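Local coordinates for putative uncharacterized protein (Archaeoglobus fulgidus, PDB 4KPP) that probably exchanges protons for calcium ions across the membrane, as a member of the sodium/calcium exchanger family, at residues Y151-L155 and F164-F169; G159-P163 and L304-L309; F169-Y173 and W286-G291; E315-L319 and R360-S364. One frame throughout, in Å; residues are numbered along the deposited sequence.

Interaction 1. Residues Y151-L155 and F164-F169; sequences YAFTL and FDALVF. With OLB ((2S)-2,3-dihydroxypropyl (9Z)-octadec-9-enoate), chain E.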
loop_
_atom_site.group_PDB
_atom_site.type_symbol
_atom_site.label_atom_id
_atom_site.label_comp_id
_atom_site.label_asym_id
_atom_site.label_seq_id
_atom_site.Cartn_x
_atom_site.Cartn_y
_atom_site.Cartn_z
ATOM N N TYR A 151 11.057 8.882 12.107
ATOM C CA TYR A 151 10.881 10.202 11.522
ATOM C C TYR A 151 9.422 10.645 11.575
ATOM O O TYR A 151 9.134 11.822 11.772
ATOM C CB TYR A 151 11.393 10.247 10.083
ATOM C CG TYR A 151 11.552 11.658 9.572
ATOM C CD1 TYR A 151 12.733 12.359 9.779
ATOM C CD2 TYR A 151 10.517 12.297 8.899
ATOM C CE1 TYR A 151 12.882 13.659 9.323
ATOM C CE2 TYR A 151 10.657 13.593 8.440
ATOM C CZ TYR A 151 11.840 14.269 8.654
ATOM O OH TYR A 151 11.983 15.558 8.195
ATOM N N ALA A 152 8.508 9.695 11.402
ATOM C CA ALA A 152 7.078 9.996 11.401
ATOM C C ALA A 152 6.583 10.433 12.779
ATOM O O ALA A 152 5.568 11.119 12.889
ATOM C CB ALA A 152 6.279 8.808 10.893
ATOM N N PHE A 153 7.301 10.038 13.828
ATOM C CA PHE A 153 6.966 10.474 15.183
ATOM C C PHE A 153 7.210 11.969 15.391
ATOM O O PHE A 153 6.761 12.539 16.379
ATOM C CB PHE A 153 7.754 9.682 16.230
ATOM C CG PHE A 153 7.120 8.376 16.608
ATOM C CD1 PHE A 153 5.848 8.346 17.155
ATOM C CD2 PHE A 153 7.802 7.178 16.437
ATOM C CE1 PHE A 153 5.259 7.145 17.511
ATOM C CE2 PHE A 153 7.217 5.980 16.791
ATOM C CZ PHE A 153 5.946 5.965 17.328
ATOM N N THR A 154 7.924 12.597 14.463
ATOM C CA THR A 154 8.228 14.020 14.573
ATOM C C THR A 154 7.146 14.868 13.913
ATOM O O THR A 154 7.180 16.094 13.977
ATOM C CB THR A 154 9.592 14.367 13.947
ATOM O OG1 THR A 154 9.538 14.171 12.528
ATOM C CG2 THR A 154 10.691 13.492 14.541
ATOM N N LEU A 155 6.179 14.204 13.289
ATOM C CA LEU A 155 5.095 14.900 12.594
ATOM C C LEU A 155 3.964 15.436 13.493
ATOM O O LEU A 155 3.553 16.582 13.325
ATOM C CB LEU A 155 4.535 14.043 11.449
ATOM C CG LEU A 155 5.558 13.614 10.395
ATOM C CD1 LEU A 155 4.881 12.871 9.252
ATOM C CD2 LEU A 155 6.346 14.815 9.882
ATOM N N PHE A 164 10.238 19.638 3.259
ATOM C CA PHE A 164 11.465 18.952 3.640
ATOM C C PHE A 164 11.173 17.543 4.145
ATOM O O PHE A 164 11.926 16.610 3.861
ATOM C CB PHE A 164 12.232 19.742 4.706
ATOM C CG PHE A 164 13.511 19.081 5.142
ATOM C CD1 PHE A 164 14.665 19.209 4.385
ATOM C CD2 PHE A 164 13.554 18.318 6.299
ATOM C CE1 PHE A 164 15.840 18.596 4.777
ATOM C CE2 PHE A 164 14.726 17.702 6.697
ATOM C CZ PHE A 164 15.872 17.840 5.936
ATOM N N ASP A 165 10.089 17.397 4.902
ATOM C CA ASP A 165 9.638 16.085 5.356
ATOM C C ASP A 165 9.417 15.171 4.162
ATOM O O ASP A 165 9.864 14.025 4.156
ATOM C CB ASP A 165 8.334 16.196 6.146
ATOM C CG ASP A 165 8.529 16.815 7.511
ATOM O OD1 ASP A 165 9.647 16.719 8.060
ATOM O OD2 ASP A 165 7.556 17.393 8.039
ATOM N N ALA A 166 8.723 15.692 3.157
ATOM C CA ALA A 166 8.445 14.942 1.943
ATOM C C ALA A 166 9.748 14.541 1.266
ATOM O O ALA A 166 9.879 13.422 0.772
ATOM C CB ALA A 166 7.579 15.761 1.001
ATOM N N LEU A 167 10.711 15.459 1.262
ATOM C CA LEU A 167 12.030 15.202 0.695
ATOM C C LEU A 167 12.707 14.035 1.411
ATOM O O LEU A 167 13.328 13.183 0.777
ATOM C CB LEU A 167 12.903 16.456 0.794
ATOM C CG LEU A 167 13.810 16.802 -0.391
ATOM C CD1 LEU A 167 14.595 18.075 -0.105
ATOM C CD2 LEU A 167 14.755 15.659 -0.732
ATOM N N VAL A 168 12.580 14.001 2.735
ATOM C CA VAL A 168 13.152 12.925 3.536
ATOM C C VAL A 168 12.501 11.582 3.213
ATOM O O VAL A 168 13.192 10.608 2.907
ATOM C CB VAL A 168 13.018 13.209 5.047
ATOM C CG1 VAL A 168 13.537 12.032 5.859
ATOM C CG2 VAL A 168 13.764 14.479 5.412
ATOM N N PHE A 169 11.172 11.541 3.278
ATOM C CA PHE A 169 10.416 10.323 2.992
ATOM C C PHE A 169 10.689 9.777 1.595
ATOM O O PHE A 169 10.842 8.572 1.413
ATOM C CB PHE A 169 8.917 10.557 3.181
ATOM C CG PHE A 169 8.495 10.635 4.618
ATOM C CD1 PHE A 169 8.642 9.539 5.454
ATOM C CD2 PHE A 169 7.943 11.798 5.136
ATOM C CE1 PHE A 169 8.251 9.602 6.782
ATOM C CE2 PHE A 169 7.553 11.868 6.460
ATOM C CZ PHE A 169 7.707 10.769 7.284
HETATM C C1 OLB E . 14.628 16.076 12.109
HETATM C C2 OLB E . 14.566 15.099 13.234
HETATM C C3 OLB E . 14.651 13.712 12.690
HETATM C C4 OLB E . 15.272 12.811 13.704
HETATM C C5 OLB E . 14.280 11.785 14.140
HETATM O O19 OLB E . 15.626 16.132 11.406
HETATM O O20 OLB E . 13.578 16.924 11.860
HETATM C C21 OLB E . 13.695 17.858 10.854
HETATM C C22 OLB E . 12.333 18.307 10.452
HETATM O O23 OLB E . 11.440 17.962 11.442
HETATM C C24 OLB E . 12.336 19.785 10.261
HETATM C C6 OLB E . 14.238 10.677 13.144
HETATM C C7 OLB E . 15.551 9.968 13.122
HETATM C C8 OLB E . 15.387 8.644 12.455
HETATM C C9 OLB E . 15.029 8.847 11.022
HETATM C C10 OLB E . 16.110 9.039 10.014
HETATM C C11 OLB E . 15.904 9.966 8.864
HETATM C C12 OLB E . 17.220 10.207 8.204
HETATM C C13 OLB E . 17.188 11.491 7.446
HETATM C C14 OLB E . 17.150 12.645 8.388
HETATM C C15 OLB E . 17.130 13.906 7.590
HETATM C C16 OLB E . 16.921 15.085 8.481
HETATM C C17 OLB E . 18.074 15.224 9.418
HETATM C C18 OLB E . 18.600 16.621 9.389
#

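Interaction 2. Residues G159-P163 and L304-L309; sequences GHISP and LQSLPL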
loop_
_atom_site.group_PDB
_atom_site.type_symbol
_atom_site.label_atom_id
_atom_site.label_comp_id
_atom_site.label_asym_id
_atom_site.label_seq_id
_atom_site.Cartn_x
_atom_site.Cartn_y
_atom_site.Cartn_z
ATOM N N GLY A 159 2.943 19.403 14.005
ATOM C CA GLY A 159 1.574 19.643 13.582
ATOM C C GLY A 159 1.425 19.860 12.086
ATOM O O GLY A 159 0.433 20.428 11.632
ATOM N N HIS A 160 2.411 19.408 11.315
ATOM C CA HIS A 160 2.354 19.514 9.859
ATOM C C HIS A 160 3.381 18.606 9.199
ATOM O O HIS A 160 4.205 17.986 9.870
ATOM C CB HIS A 160 2.571 20.961 9.395
ATOM C CG HIS A 160 3.934 21.499 9.707
ATOM N ND1 HIS A 160 4.178 22.326 10.782
ATOM C CD2 HIS A 160 5.126 21.325 9.089
ATOM C CE1 HIS A 160 5.461 22.637 10.813
ATOM N NE2 HIS A 160 6.059 22.043 9.796
ATOM N N ILE A 161 3.322 18.539 7.872
ATOM C CA ILE A 161 4.279 17.776 7.081
ATOM C C ILE A 161 4.887 18.703 6.029
ATOM O O ILE A 161 4.244 19.040 5.039
ATOM C CB ILE A 161 3.604 16.574 6.386
ATOM C CG1 ILE A 161 2.718 15.810 7.375
ATOM C CG2 ILE A 161 4.652 15.653 5.758
ATOM C CD1 ILE A 161 2.031 14.587 6.783
ATOM N N SER A 162 6.128 19.118 6.256
ATOM C CA SER A 162 6.774 20.132 5.423
ATOM C C SER A 162 7.297 19.571 4.097
ATOM O O SER A 162 7.418 18.355 3.939
ATOM C CB SER A 162 7.925 20.777 6.201
ATOM O OG SER A 162 8.979 19.849 6.388
ATOM N N PRO A 163 7.592 20.462 3.133
ATOM C CA PRO A 163 8.266 20.062 1.892
ATOM C C PRO A 163 9.569 19.309 2.156
ATOM O O PRO A 163 9.953 18.447 1.364
ATOM C CB PRO A 163 8.566 21.404 1.220
ATOM C CG PRO A 163 7.458 22.289 1.667
ATOM C CD PRO A 163 7.120 21.859 3.072
ATOM N N LEU A 304 5.052 26.797 -2.432
ATOM C CA LEU A 304 5.794 26.149 -1.356
ATOM C C LEU A 304 4.923 26.157 -0.102
ATOM O O LEU A 304 4.649 27.215 0.461
ATOM C CB LEU A 304 7.101 26.909 -1.089
ATOM C CG LEU A 304 8.322 26.216 -0.454
ATOM C CD1 LEU A 304 8.076 25.866 1.007
ATOM C CD2 LEU A 304 8.775 24.995 -1.252
ATOM N N GLN A 305 4.477 24.983 0.333
ATOM C CA GLN A 305 3.530 24.922 1.440
ATOM C C GLN A 305 3.608 23.614 2.219
ATOM O O GLN A 305 3.830 22.550 1.649
ATOM C CB GLN A 305 2.107 25.144 0.918
ATOM C CG GLN A 305 1.078 25.426 1.998
ATOM C CD GLN A 305 -0.271 25.814 1.428
ATOM O OE1 GLN A 305 -0.427 25.955 0.215
ATOM N NE2 GLN A 305 -1.257 25.989 2.304
ATOM N N SER A 306 3.426 23.710 3.532
ATOM C CA SER A 306 3.383 22.538 4.398
ATOM C C SER A 306 1.954 22.012 4.521
ATOM O O SER A 306 1.000 22.789 4.555
ATOM C CB SER A 306 3.928 22.879 5.787
ATOM O OG SER A 306 5.303 23.206 5.731
ATOM N N LEU A 307 1.810 20.693 4.580
ATOM C CA LEU A 307 0.497 20.082 4.739
ATOM C C LEU A 307 0.110 20.103 6.212
ATOM O O LEU A 307 0.723 19.410 7.025
ATOM C CB LEU A 307 0.505 18.651 4.206
ATOM C CG LEU A 307 -0.772 17.825 4.367
ATOM C CD1 LEU A 307 -1.931 18.468 3.623
ATOM C CD2 LEU A 307 -0.546 16.405 3.877
ATOM N N PRO A 308 -0.909 20.905 6.562
ATOM C CA PRO A 308 -1.300 21.072 7.965
ATOM C C PRO A 308 -1.817 19.768 8.560
ATOM O O PRO A 308 -2.345 18.917 7.843
ATOM C CB PRO A 308 -2.429 22.114 7.901
ATOM C CG PRO A 308 -2.294 22.763 6.557
ATOM C CD PRO A 308 -1.758 21.695 5.655
ATOM N N LEU A 309 -1.650 19.622 9.866
ATOM C CA LEU A 309 -2.094 18.441 10.578
ATOM C C LEU A 309 -2.835 18.918 11.817
ATOM O O LEU A 309 -2.216 19.409 12.762
ATOM C CB LEU A 309 -0.882 17.599 10.979
ATOM C CG LEU A 309 -0.812 16.098 10.689
ATOM C CD1 LEU A 309 -1.248 15.761 9.268
ATOM C CD2 LEU A 309 0.614 15.604 10.944
#

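Interaction 3. Residues F169-Y173 and W286-G291; sequences FVSLY and WTLLIG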
loop_
_atom_site.group_PDB
_atom_site.type_symbol
_atom_site.label_atom_id
_atom_site.label_comp_id
_atom_site.label_asym_id
_atom_site.label_seq_id
_atom_site.Cartn_x
_atom_site.Cartn_y
_atom_site.Cartn_z
ATOM N N PHE A 169 11.172 11.541 3.278
ATOM C CA PHE A 169 10.416 10.323 2.992
ATOM C C PHE A 169 10.689 9.777 1.595
ATOM O O PHE A 169 10.842 8.572 1.413
ATOM C CB PHE A 169 8.917 10.557 3.181
ATOM C CG PHE A 169 8.495 10.635 4.618
ATOM C CD1 PHE A 169 8.642 9.539 5.454
ATOM C CD2 PHE A 169 7.943 11.798 5.136
ATOM C CE1 PHE A 169 8.251 9.602 6.782
ATOM C CE2 PHE A 169 7.553 11.868 6.460
ATOM C CZ PHE A 169 7.707 10.769 7.284
ATOM N N VAL A 170 10.750 10.666 0.611
ATOM C CA VAL A 170 11.063 10.260 -0.754
ATOM C C VAL A 170 12.511 9.773 -0.852
ATOM O O VAL A 170 12.803 8.806 -1.557
ATOM C CB VAL A 170 10.796 11.404 -1.765
ATOM C CG1 VAL A 170 11.361 11.063 -3.138
ATOM C CG2 VAL A 170 9.306 11.688 -1.862
ATOM N N SER A 171 13.410 10.438 -0.128
ATOM C CA SER A 171 14.815 10.037 -0.100
ATOM C C SER A 171 14.981 8.637 0.479
ATOM O O SER A 171 15.724 7.816 -0.062
ATOM C CB SER A 171 15.653 11.033 0.707
ATOM O OG SER A 171 15.684 12.301 0.076
ATOM N N LEU A 172 14.289 8.374 1.584
ATOM C CA LEU A 172 14.336 7.062 2.217
ATOM C C LEU A 172 13.915 5.973 1.242
ATOM O O LEU A 172 14.577 4.940 1.132
ATOM C CB LEU A 172 13.450 7.026 3.465
ATOM C CG LEU A 172 13.998 7.715 4.718
ATOM C CD1 LEU A 172 12.948 7.750 5.816
ATOM C CD2 LEU A 172 15.262 7.021 5.204
ATOM N N TYR A 173 12.824 6.210 0.522
ATOM C CA TYR A 173 12.334 5.218 -0.426
ATOM C C TYR A 173 13.276 5.055 -1.615
ATOM O O TYR A 173 13.519 3.937 -2.064
ATOM C CB TYR A 173 10.919 5.544 -0.908
ATOM C CG TYR A 173 10.344 4.438 -1.759
ATOM C CD1 TYR A 173 10.066 3.196 -1.209
ATOM C CD2 TYR A 173 10.100 4.626 -3.116
ATOM C CE1 TYR A 173 9.557 2.171 -1.979
ATOM C CE2 TYR A 173 9.581 3.605 -3.895
ATOM C CZ TYR A 173 9.312 2.380 -3.319
ATOM O OH TYR A 173 8.797 1.357 -4.079
ATOM N N TRP A 286 4.501 3.984 3.555
ATOM C CA TRP A 286 4.917 4.645 4.784
ATOM C C TRP A 286 6.127 5.540 4.518
ATOM O O TRP A 286 6.739 6.065 5.445
ATOM C CB TRP A 286 5.217 3.597 5.861
ATOM C CG TRP A 286 5.337 4.112 7.267
ATOM C CD1 TRP A 286 6.320 3.804 8.164
ATOM C CD2 TRP A 286 4.444 5.009 7.946
ATOM N NE1 TRP A 286 6.099 4.452 9.353
ATOM C CE2 TRP A 286 4.955 5.200 9.247
ATOM C CE3 TRP A 286 3.266 5.670 7.583
ATOM C CZ2 TRP A 286 4.330 6.022 10.181
ATOM C CZ3 TRP A 286 2.649 6.488 8.513
ATOM C CH2 TRP A 286 3.182 6.656 9.797
ATOM N N THR A 287 6.456 5.709 3.240
ATOM C CA THR A 287 7.542 6.594 2.818
ATOM C C THR A 287 7.139 7.444 1.611
ATOM O O THR A 287 6.817 8.623 1.756
ATOM C CB THR A 287 8.841 5.816 2.479
ATOM O OG1 THR A 287 8.561 4.785 1.522
ATOM C CG2 THR A 287 9.445 5.192 3.737
ATOM N N LEU A 288 7.156 6.831 0.429
ATOM C CA LEU A 288 6.829 7.521 -0.818
ATOM C C LEU A 288 5.440 8.164 -0.800
ATOM O O LEU A 288 5.255 9.271 -1.309
ATOM C CB LEU A 288 6.946 6.565 -2.011
ATOM C CG LEU A 288 6.692 7.183 -3.390
ATOM C CD1 LEU A 288 7.800 8.161 -3.774
ATOM C CD2 LEU A 288 6.528 6.107 -4.453
ATOM N N LEU A 289 4.472 7.466 -0.212
ATOM C CA LEU A 289 3.097 7.948 -0.160
ATOM C C LEU A 289 2.996 9.255 0.620
ATOM O O LEU A 289 2.329 10.194 0.186
ATOM C CB LEU A 289 2.186 6.900 0.479
ATOM C CG LEU A 289 0.791 6.698 -0.126
ATOM C CD1 LEU A 289 -0.194 6.209 0.932
ATOM C CD2 LEU A 289 0.262 7.948 -0.821
ATOM N N ILE A 290 3.651 9.307 1.775
ATOM C CA ILE A 290 3.619 10.503 2.607
ATOM C C ILE A 290 4.241 11.681 1.866
ATOM O O ILE A 290 3.686 12.777 1.851
ATOM C CB ILE A 290 4.355 10.294 3.940
ATOM C CG1 ILE A 290 3.945 8.962 4.573
ATOM C CG2 ILE A 290 4.084 11.462 4.884
ATOM C CD1 ILE A 290 4.614 8.676 5.902
ATOM N N GLY A 291 5.392 11.442 1.246
ATOM C CA GLY A 291 6.046 12.459 0.449
ATOM C C GLY A 291 5.175 12.923 -0.702
ATOM O O GLY A 291 5.109 14.116 -1.001
#

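Interaction 4. Residues E315-L319 and R360-S364; sequences EEVLL and RYIIS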
loop_
_atom_site.group_PDB
_atom_site.type_symbol
_atom_site.label_atom_id
_atom_site.label_comp_id
_atom_site.label_asym_id
_atom_site.label_seq_id
_atom_site.Cartn_x
_atom_site.Cartn_y
_atom_site.Cartn_z
ATOM N N GLU A 315 -3.163 12.783 15.722
ATOM C CA GLU A 315 -3.413 11.570 16.487
ATOM C C GLU A 315 -3.403 10.358 15.565
ATOM O O GLU A 315 -2.897 9.300 15.932
ATOM C CB GLU A 315 -4.753 11.665 17.225
ATOM C CG GLU A 315 -4.810 12.761 18.275
ATOM C CD GLU A 315 -6.224 13.245 18.547
ATOM O OE1 GLU A 315 -7.181 12.630 18.032
ATOM O OE2 GLU A 315 -6.378 14.248 19.274
ATOM N N GLU A 316 -3.958 10.517 14.366
ATOM C CA GLU A 316 -4.001 9.431 13.391
ATOM C C GLU A 316 -2.600 9.026 12.955
ATOM O O GLU A 316 -2.297 7.837 12.837
ATOM C CB GLU A 316 -4.839 9.818 12.170
ATOM C CG GLU A 316 -6.321 10.009 12.454
ATOM C CD GLU A 316 -7.022 8.719 12.847
ATOM O OE1 GLU A 316 -8.084 8.801 13.498
ATOM O OE2 GLU A 316 -6.523 7.626 12.500
ATOM N N VAL A 317 -1.750 10.021 12.715
ATOM C CA VAL A 317 -0.371 9.770 12.311
ATOM C C VAL A 317 0.403 9.115 13.448
ATOM O O VAL A 317 1.153 8.163 13.230
ATOM C CB VAL A 317 0.333 11.071 11.871
ATOM C CG1 VAL A 317 1.834 10.858 11.713
ATOM C CG2 VAL A 317 -0.276 11.588 10.579
ATOM N N LEU A 318 0.203 9.624 14.662
ATOM C CA LEU A 318 0.825 9.064 15.858
ATOM C C LEU A 318 0.409 7.606 16.053
ATOM O O LEU A 318 1.242 6.742 16.335
ATOM C CB LEU A 318 0.449 9.897 17.087
ATOM C CG LEU A 318 0.796 9.338 18.469
ATOM C CD1 LEU A 318 2.296 9.122 18.606
ATOM C CD2 LEU A 318 0.277 10.261 19.563
ATOM N N LEU A 319 -0.884 7.342 15.887
ATOM C CA LEU A 319 -1.431 5.996 16.013
ATOM C C LEU A 319 -0.805 5.091 14.961
ATOM O O LEU A 319 -0.443 3.948 15.247
ATOM C CB LEU A 319 -2.951 6.026 15.829
ATOM C CG LEU A 319 -3.863 5.049 16.583
ATOM C CD1 LEU A 319 -5.284 5.147 16.042
ATOM C CD2 LEU A 319 -3.372 3.611 16.525
ATOM N N ARG A 360 -7.634 6.349 20.779
ATOM C CA ARG A 360 -6.485 6.583 19.911
ATOM C C ARG A 360 -5.199 6.683 20.727
ATOM O O ARG A 360 -4.165 6.131 20.343
ATOM C CB ARG A 360 -6.680 7.850 19.069
ATOM C CG ARG A 360 -7.921 7.833 18.190
ATOM C CD ARG A 360 -7.994 9.073 17.303
ATOM N NE ARG A 360 -9.330 9.275 16.745
ATOM C CZ ARG A 360 -10.145 10.266 17.093
ATOM N NH1 ARG A 360 -9.761 11.162 17.990
ATOM N NH2 ARG A 360 -11.343 10.369 16.533
ATOM N N TYR A 361 -5.268 7.376 21.859
ATOM C CA TYR A 361 -4.105 7.505 22.732
ATOM C C TYR A 361 -3.798 6.215 23.487
ATOM O O TYR A 361 -2.632 5.858 23.668
ATOM C CB TYR A 361 -4.276 8.671 23.707
ATOM C CG TYR A 361 -3.923 10.017 23.113
ATOM C CD1 TYR A 361 -2.600 10.432 23.021
ATOM C CD2 TYR A 361 -4.911 10.875 22.646
ATOM C CE1 TYR A 361 -2.270 11.663 22.480
ATOM C CE2 TYR A 361 -4.591 12.109 22.104
ATOM C CZ TYR A 361 -3.269 12.496 22.024
ATOM O OH TYR A 361 -2.946 13.720 21.484
ATOM N N ILE A 362 -4.844 5.517 23.921
ATOM C CA ILE A 362 -4.675 4.258 24.635
ATOM C C ILE A 362 -4.001 3.210 23.754
ATOM O O ILE A 362 -3.017 2.591 24.159
ATOM C CB ILE A 362 -6.021 3.715 25.168
ATOM C CG1 ILE A 362 -6.494 4.543 26.364
ATOM C CG2 ILE A 362 -5.888 2.254 25.574
ATOM C CD1 ILE A 362 -7.871 4.156 26.867
ATOM N N ILE A 363 -4.531 3.025 22.549
ATOM C CA ILE A 363 -3.979 2.055 21.609
ATOM C C ILE A 363 -2.572 2.456 21.161
ATOM O O ILE A 363 -1.706 1.601 20.981
ATOM C CB ILE A 363 -4.896 1.857 20.382
ATOM C CG1 ILE A 363 -6.302 1.451 20.827
ATOM C CG2 ILE A 363 -4.332 0.797 19.453
ATOM C CD1 ILE A 363 -6.346 0.148 21.585
ATOM N N SER A 364 -2.346 3.757 20.994
ATOM C CA SER A 364 -1.008 4.262 20.692
ATOM C C SER A 364 -0.028 3.856 21.786
ATOM O O SER A 364 1.050 3.335 21.499
ATOM C CB SER A 364 -1.004 5.786 20.546
ATOM O OG SER A 364 -1.748 6.207 19.419
HETATM O O HOH W 1 -4.337 15.523 20.451
#

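Interaction 1. Residues Y151-L155 and F164-F169
Tyr-151 OH donates a short 2.6 Å hydrogen bond to Asp-165 OD1, arriving at the lone pair that faces away from the other carboxylate oxygen. That other oxygen, OD2, is taken up by a salt bridge to Lys-158, so both oxygens of this buried carboxylate are engaged, and the carboxylate plane stands 80° to the phenol ring. With CG anti to the backbone N (chi1 -165°), the ring of Tyr-151 reaches across to the second helix. There Val-168 CG1 lies over the middle of one face, 3.9 Å from the centroid, in a CH-pi contact; the opposite face has Thr-154 OG1 above it, itself tied to Tyr-151 O. The ring edge points at the face of Phe-169 in a T-shaped stack, planes at 90° and centroids 5.3 Å apart. Leu-155 CD1 touches Phe-169 CE2 at 4.0 Å, while the monoolein chain packs alongside, its C3 3.7 Å from Tyr-151 CD1. Tyr-151 thus sits as a knob in the hole formed by Phe-164, Asp-165, Val-168 and Phe-169, an interlock that joins helices 138-152 and 163-182, on either side of the short connection through helix 155-158 and strand 160-161, in a hairpin of two predicted transmembrane helices.

Interaction 2. Residues G159-P163 and L304-L309
Ile-161 and Leu-307 pair through both of their backbone groups: Ile-161 N donates to Leu-307 O at 2.9 Å, and Leu-307 N returns the bond to Ile-161 O at 3.0 Å. This is the hydrogen-bonded pair of a tiny antiparallel sheet; His-160 and Pro-308 form the neighbouring non-hydrogen-bonded pair. A third bond runs from Leu-309 N to Gly-159 O at 2.8 Å and is more bent (134° at the hydrogen). Gly-159 has a positive phi of 84°, which turns the chain out of helix 155-158 and brings that carbonyl round to Leu-309.

Side chains line up on the two faces. Ile-161 and Leu-307 share the buried one, where Ile-161 CG1 also meets Leu-309 CD2 at 4.1 Å. On the face of His-160 and Pro-308, the imidazole turns along its own strand, its CG lodged between backbone N and carbonyl carbon (chi1 65°) and Ser-162 N at the ring's edge, and CD2 comes 3.8 Å from Ser-306 CB. At the far end, Pro-163 CG rests on Leu-304 CD1 at 3.7 Å, and its CD lies beside Ser-306 OG.

Farther out, Ser-162 and Asp-165 form a capping box that starts helix 163-182: Ser-162 OG caps the backbone N of Asp-165, whose OD2 takes the backbone N of Ser-162. Leu-307 packs on Ile-293 and Tyr-297 of helix 288-299, and Leu-309 on Val-317 of helix 311-331. The polar grip is therefore purely backbone to backbone, with the side chains adding apolar cover, so that two short strands, distant in the sequence, satisfy some of each other's peptide groups.

Interaction 3. Residues F169-Y173 and W286-G291
Phe-169 reaches Thr-287 and Ile-290 from the flank of helix 163-182. The backbone sets CB of Phe-169 3.2 Å from Thr-287 O; with CG anti to the carbonyl carbon (chi1 -75°) the ring then lies beside Ile-290. The end of the isoleucine covers one face: CD1 is 4.0 Å from the ring centroid and displaced toward the rim, a CH-pi contact, while the other branch, CG2, touches Phe-169 CE2 at 3.8 Å. The same CD1 also lies over a face of the indole of Trp-286, 3.6 Å above its plane, so this one methyl touches both aromatic rings.

Helices 271-285 and 288-299 follow each other with a break at Trp-286 and Thr-287, and Thr-287 takes the N-cap position of the second. Its OG1 hydrogen-bonds back to Val-283 O, across the break, and lies 3.5 Å from Tyr-173 CB. Tyr-173 has CG anti to the backbone N (chi1 -173°), which sets CD2 3.9 Å from Leu-288 CB and runs the ring along that leucine toward its CD2. One turn back from Tyr-173, Val-170 CG2 meets the bare backbone of Gly-291, 4.1 Å from CA. The indole NE1 of Trp-286 is hydrogen-bonded to Thr-149 OG1 of helix 138-152.

Interaction 4. Residues E315-L319 and R360-S364
A salt-bridge network joins two nearly parallel helices, 311-331 and 357-377, whose axes over the touching turns lie 9.6 Å apart and cross at 20°. Arg-360, extended from CG to NE, reaches two carboxylates with its guanidinium. NH1 meets Glu-315 OE1 at 3.0 Å; the planes are only 20° apart, but the hydrogen bond is weak, bent to 123°. NE faces Glu-316 OE1 at a longer 3.5 Å, with the planes turned much more steeply to each other. Glu-316 is bent at chi2, which turns its acid back toward Arg-360 and also toward Arg-312 and Arg-109, so its negative charge is probably well stabilised.

The other oxygen of Glu-315 is bridged to Tyr-361: a water donates to OE2 at 2.7 Å and lies in the ring plane, 2.5 Å from the phenol OH. Deeper between the helices, Ser-364 OG hydrogen-bonds to Arg-360 O at 2.6 Å, on the opposite side of the carbonyl plane from Ser-364 N. Bonded back to its own helix, the hydroxyl lies 3.4 Å from Leu-319 CA, where the helices come close. Helix 96-127 borders the pair through Arg-109 and Thr-105, and Gln-351 of helix 338-353 packs on both Leu-319 and Arg-360.

In the fold
Going from the N terminus, helix 138-152 meets helix 163-182 in interaction 1, a local contact that closes the short loop holding strand 160-161. That strand pairs with 307-308 in interaction 2, so interactions 1 and 2 cross and a loop of 140 residues is closed. Nested within it is interaction 3, which continues along helix 163-182 and, through the shared Phe-169, ties it to helix 288-299. Interaction 4 follows later, joining helices 311-331 and 357-377 and closing a 40-residue loop that contains strand 335-337, helix 338-353 and the calcium-binding residues. Val-317 connects it to Leu-155 and Leu-309. Interactions 2 and 3 tie together the two family regions, while interaction 1 stays within the first.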